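Local atomic coordinates of protein YchN (Escherichia coli, PDB entry 1JX7), a protein that is of unknown function but assembles into a homohexamer, a dimer of trimers, and belongs to the DsrE/DsrF-like family. Residues Gln53-Glu57 and Gly58-Gln62; Leu101-Leu104 and Ala105-Leu109. One frame throughout, in Å; residues are numbered along the deposited sequence.

Contact 1. Residues Gln53-Glu57 and Gly58-Gln62; sequences QKPGE and GYNIQ
Gln53 reaches Ile61 and Gln62 because its CG stands beside the backbone N and anti to the carbonyl carbon (chi1 -61°), after which the chain runs on extended. Its aliphatic part then lies slantwise across the methylenes of Gln62: Gln53 CB is 3.7 Å from Gln62 CB, and Gln53 NE2 comes to 3.5 Å from Gln62 CG. The two amide planes are 67° apart, so they are not stacked. Gln53 OE1 passes 3.7 Å from Ile61 CB.

Closer to the tip of the loop, Asn60 carries CG anti to its own nitrogen (chi1 -171°), which brings Asn60 CG to 4.0 Å from Pro55 CD, the two side chains crossing at about a right angle. Pro55 CG also touches the backbone, 3.5 Å from Tyr59 O. These contacts close the loop between strand 36-41 and helix 61-70: its two arms run nearly antiparallel, with Pro55 CA 6.7 Å from Asn60 CA, and Asn60 occupies the N-cap position of the helix. The buried Gln53 amide has partners on both ends. NE2 bonds to the carbonyls of Leu50 and Ala48, while OE1 accepts from the Tyr13 hydroxyl, which itself accepts from Ile61 N; that hydroxyl couples the amide to the first turn of the helix. At the outer end, Glu57 packs on Tyr59 of a neighbouring subunit, and Tyr59 on that subunit's Glu57.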
loop_
_atom_site.group_PDB
_atom_site.type_symbol
_atom_site.label_atom_id
_atom_site.label_comp_id
_atom_site.label_asym_id
_atom_site.label_seq_id
_atom_site.Cartn_x
_atom_site.Cartn_y
_atom_site.Cartn_z
ATOM N N GLN A 53 16.596 -18.060 -0.842
ATOM C CA GLN A 53 15.838 -17.355 0.176
ATOM C C GLN A 53 15.970 -18.133 1.473
ATOM O O GLN A 53 15.703 -19.337 1.522
ATOM C CB GLN A 53 14.362 -17.245 -0.233
ATOM C CG GLN A 53 14.176 -16.473 -1.525
ATOM C CD GLN A 53 12.731 -16.381 -1.970
ATOM O OE1 GLN A 53 11.858 -15.960 -1.211
ATOM N NE2 GLN A 53 12.481 -16.762 -3.221
ATOM N N LYS A 54 16.409 -17.445 2.525
ATOM C CA LYS A 54 16.570 -18.104 3.804
ATOM C C LYS A 54 16.293 -17.169 4.957
ATOM O O LYS A 54 17.209 -16.656 5.597
ATOM C CB LYS A 54 17.975 -18.714 3.903
ATOM C CG LYS A 54 19.077 -17.879 3.280
ATOM C CD LYS A 54 19.588 -16.790 4.217
ATOM C CE LYS A 54 20.220 -17.380 5.497
ATOM N NZ LYS A 54 20.758 -16.343 6.439
ATOM N N PRO A 55 15.008 -16.912 5.233
ATOM C CA PRO A 55 14.595 -16.024 6.318
ATOM C C PRO A 55 14.616 -16.812 7.618
ATOM O O PRO A 55 14.190 -17.958 7.640
ATOM C CB PRO A 55 13.188 -15.624 5.915
ATOM C CG PRO A 55 12.672 -16.893 5.302
ATOM C CD PRO A 55 13.843 -17.376 4.461
ATOM N N GLY A 56 15.120 -16.207 8.689
ATOM C CA GLY A 56 15.163 -16.908 9.957
ATOM C C GLY A 56 13.832 -16.806 10.659
ATOM O O GLY A 56 13.571 -17.469 11.664
ATOM N N GLU A 57 12.967 -15.980 10.101
ATOM C CA GLU A 57 11.660 -15.745 10.681
ATOM C C GLU A 57 10.586 -16.757 10.283
ATOM O O GLU A 57 10.805 -17.959 10.345
ATOM C CB GLU A 57 11.209 -14.329 10.332
ATOM C CG GLU A 57 10.054 -13.813 11.157
ATOM C CD GLU A 57 9.442 -12.583 10.534
ATOM O OE1 GLU A 57 10.164 -11.572 10.392
ATOM O OE2 GLU A 57 8.247 -12.638 10.181
ATOM N N GLY A 58 9.437 -16.244 9.853
ATOM C CA GLY A 58 8.289 -17.061 9.506
ATOM C C GLY A 58 8.218 -17.888 8.238
ATOM O O GLY A 58 8.925 -18.881 8.091
ATOM N N TYR A 59 7.340 -17.508 7.321
ATOM C CA TYR A 59 7.204 -18.285 6.105
ATOM C C TYR A 59 8.352 -18.141 5.117
ATOM O O TYR A 59 9.153 -17.197 5.192
ATOM C CB TYR A 59 5.849 -18.006 5.421
ATOM C CG TYR A 59 5.607 -16.584 4.963
ATOM C CD1 TYR A 59 6.290 -16.052 3.872
ATOM C CD2 TYR A 59 4.672 -15.776 5.615
ATOM C CE1 TYR A 59 6.042 -14.747 3.440
ATOM C CE2 TYR A 59 4.416 -14.482 5.197
ATOM C CZ TYR A 59 5.104 -13.971 4.113
ATOM O OH TYR A 59 4.845 -12.685 3.711
ATOM N N ASN A 60 8.444 -19.099 4.206
ATOM C CA ASN A 60 9.487 -19.108 3.203
ATOM C C ASN A 60 8.882 -19.248 1.808
ATOM O O ASN A 60 8.540 -20.343 1.361
ATOM C CB ASN A 60 10.456 -20.249 3.464
ATOM C CG ASN A 60 11.673 -20.181 2.587
ATOM O OD1 ASN A 60 12.663 -19.540 2.926
ATOM N ND2 ASN A 60 11.598 -20.826 1.430
ATOM N N ILE A 61 8.759 -18.114 1.131
ATOM C CA ILE A 61 8.193 -18.048 -0.193
ATOM C C ILE A 61 8.874 -18.979 -1.181
ATOM O O ILE A 61 8.226 -19.537 -2.087
ATOM C CB ILE A 61 8.223 -16.608 -0.650
ATOM C CG1 ILE A 61 7.127 -15.853 0.108
ATOM C CG2 ILE A 61 8.055 -16.500 -2.145
ATOM C CD1 ILE A 61 7.368 -14.380 0.233
ATOM N N GLN A 62 10.172 -19.184 -1.003
ATOM C CA GLN A 62 10.888 -20.066 -1.911
ATOM C C GLN A 62 10.291 -21.459 -1.845
ATOM O O GLN A 62 9.992 -22.057 -2.874
ATOM C CB GLN A 62 12.353 -20.122 -1.522
ATOM C CG GLN A 62 13.261 -20.155 -2.709
ATOM C CD GLN A 62 14.494 -20.973 -2.471
ATOM O OE1 GLN A 62 14.452 -22.197 -2.528
ATOM N NE2 GLN A 62 15.605 -20.305 -2.189
#

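Contact 2. Residues Leu101-Leu104 and Ala105-Leu109; sequences LVEL and AQWTL
An inverse gamma turn centred on Ala105 interrupts the short helix 101-107, and side chains four residues apart, Glu103 with Trp107 and Leu104 with Thr108, meet across it. The evidence for the turn is the bond from Gln106 N to Leu104 O, 2.8 Å long but weak, being bent to 131° at the hydrogen. In a regular helix this N-H would serve the carbonyl of Val102. The i+4 bonds before and after this weak one are kept: Ala105 N bonds to Leu101 O at 2.7 Å, and Trp107 N to Glu103 O at 2.9 Å.

Leu104 O is gripped twice by Thr108. Thr108 N lies 3.0 Å from Leu104 O. Thr108 OG1, set beside its own backbone N by a chi1 of -63°, lies 2.9 Å from Leu104 O, above the carbonyl plane. The Leu104 CD2 methyl also touches the same hydroxyl, 3.3 Å from Thr108 OG1.

The Glu103 chain is extended and lays its CG over one face of the Trp107 indole, offset toward the rim. This is a CH-pi contact, with Glu103 CG 3.9 Å from the centroid of the Trp107 five-membered ring and 25° off its normal. Farther out, Glu103 CD lies 3.8 Å from Trp107 CZ2, with the carboxylate inclined to the ring. The indole and Leu104 rest on Phe40 of strand 36-41, where Arg38 adds a cation-pi contact to Trp107. Replacing Trp107 by alanine is likely to open a gap beside Phe40 and to leave the Glu103 methylene without its aromatic face.

Within the chain, Glu103 and Trp107 also touch Lys76 of strand 75-78. Leu101 and Ala105 pack instead on Arg23 and Ala27, in helix 17-31 of a neighbouring subunit.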
loop_
_atom_site.group_PDB
_atom_site.type_symbol
_atom_site.label_atom_id
_atom_site.label_comp_id
_atom_site.label_asym_id
_atom_site.label_seq_id
_atom_site.Cartn_x
_atom_site.Cartn_y
_atom_site.Cartn_z
ATOM N N LEU A 101 3.688 -10.555 -20.923
ATOM C CA LEU A 101 2.346 -10.006 -20.801
ATOM C C LEU A 101 1.428 -10.693 -21.798
ATOM O O LEU A 101 0.287 -11.024 -21.482
ATOM C CB LEU A 101 2.342 -8.506 -21.088
ATOM C CG LEU A 101 0.951 -7.877 -21.143
ATOM C CD1 LEU A 101 0.339 -7.846 -19.749
ATOM C CD2 LEU A 101 1.057 -6.476 -21.715
ATOM N N VAL A 102 1.948 -10.890 -23.009
ATOM C CA VAL A 102 1.213 -11.540 -24.089
ATOM C C VAL A 102 0.681 -12.877 -23.611
ATOM O O VAL A 102 -0.412 -13.273 -23.981
ATOM C CB VAL A 102 2.127 -11.762 -25.338
ATOM C CG1 VAL A 102 1.475 -12.752 -26.311
ATOM C CG2 VAL A 102 2.378 -10.450 -26.038
ATOM N N GLU A 103 1.464 -13.567 -22.795
ATOM C CA GLU A 103 1.068 -14.866 -22.264
ATOM C C GLU A 103 -0.030 -14.703 -21.221
ATOM O O GLU A 103 -1.041 -15.413 -21.257
ATOM C CB GLU A 103 2.273 -15.591 -21.661
ATOM C CG GLU A 103 1.959 -16.972 -21.109
ATOM C CD GLU A 103 3.198 -17.715 -20.643
ATOM O OE1 GLU A 103 4.057 -17.091 -19.976
ATOM O OE2 GLU A 103 3.317 -18.926 -20.930
ATOM N N LEU A 104 0.151 -13.768 -20.291
ATOM C CA LEU A 104 -0.851 -13.531 -19.261
ATOM C C LEU A 104 -2.141 -13.221 -20.000
ATOM O O LEU A 104 -3.206 -13.749 -19.670
ATOM C CB LEU A 104 -0.475 -12.342 -18.390
ATOM C CG LEU A 104 -1.031 -12.326 -16.964
ATOM C CD1 LEU A 104 -1.040 -10.888 -16.499
ATOM C CD2 LEU A 104 -2.445 -12.904 -16.892
ATOM N N ALA A 105 -2.025 -12.351 -20.996
ATOM C CA ALA A 105 -3.149 -11.963 -21.835
ATOM C C ALA A 105 -3.272 -13.085 -22.838
ATOM O O ALA A 105 -2.851 -12.955 -23.982
ATOM C CB ALA A 105 -2.846 -10.661 -22.546
ATOM N N GLN A 106 -3.841 -14.198 -22.389
ATOM C CA GLN A 106 -4.017 -15.392 -23.203
ATOM C C GLN A 106 -4.489 -16.429 -22.199
ATOM O O GLN A 106 -5.512 -17.075 -22.382
ATOM C CB GLN A 106 -2.681 -15.812 -23.817
ATOM C CG GLN A 106 -2.753 -17.054 -24.688
ATOM C CD GLN A 106 -1.378 -17.563 -25.089
ATOM O OE1 GLN A 106 -0.611 -16.861 -25.756
ATOM N NE2 GLN A 106 -1.050 -18.790 -24.676
ATOM N N TRP A 107 -3.708 -16.571 -21.127
ATOM C CA TRP A 107 -4.065 -17.470 -20.041
ATOM C C TRP A 107 -5.413 -16.962 -19.527
ATOM O O TRP A 107 -6.304 -17.745 -19.198
ATOM C CB TRP A 107 -3.052 -17.356 -18.915
ATOM C CG TRP A 107 -1.830 -18.190 -19.075
ATOM C CD1 TRP A 107 -1.439 -18.882 -20.180
ATOM C CD2 TRP A 107 -0.820 -18.402 -18.083
ATOM N NE1 TRP A 107 -0.236 -19.499 -19.948
ATOM C CE2 TRP A 107 0.174 -19.212 -18.669
ATOM C CE3 TRP A 107 -0.638 -17.958 -16.770
ATOM C CZ2 TRP A 107 1.314 -19.616 -17.978
ATOM C CZ3 TRP A 107 0.505 -18.350 -16.076
ATOM C CH2 TRP A 107 1.467 -19.167 -16.691
ATOM N N THR A 108 -5.533 -15.637 -19.468
ATOM C CA THR A 108 -6.733 -14.956 -18.999
ATOM C C THR A 108 -7.932 -15.266 -19.878
ATOM O O THR A 108 -9.020 -15.560 -19.393
ATOM C CB THR A 108 -6.538 -13.427 -19.003
ATOM O OG1 THR A 108 -5.497 -13.065 -18.093
ATOM C CG2 THR A 108 -7.809 -12.743 -18.593
ATOM N N LEU A 109 -7.720 -15.180 -21.191
ATOM C CA LEU A 109 -8.776 -15.436 -22.163
ATOM C C LEU A 109 -9.238 -16.896 -22.190
ATOM O O LEU A 109 -10.405 -17.176 -22.470
ATOM C CB LEU A 109 -8.307 -15.006 -23.555
ATOM C CG LEU A 109 -8.463 -13.513 -23.883
ATOM C CD1 LEU A 109 -7.787 -13.208 -25.215
ATOM C CD2 LEU A 109 -9.935 -13.145 -23.940
#

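Overall arrangement
Contact 1 comes first along the chain and closes before contact 2 opens. Their centres are 30 Å apart, their nearest atoms about 16 Å, and they lie on opposite sides of the chain's centre. The five-stranded parallel sheet relates them: residues 53-62 lead from strand 36-41, the middle strand, into helix 61-70, whereas residues 101-109 belong to the connection between strands 96-99 and 113-116, the two outermost strands of the sheet within this chain. Both reach subunit boundaries, but toward different copies. The loop of contact 1 faces two neighbours and the helix of contact 2 another, so these separate local structures contribute to different interfaces of the homohexamer.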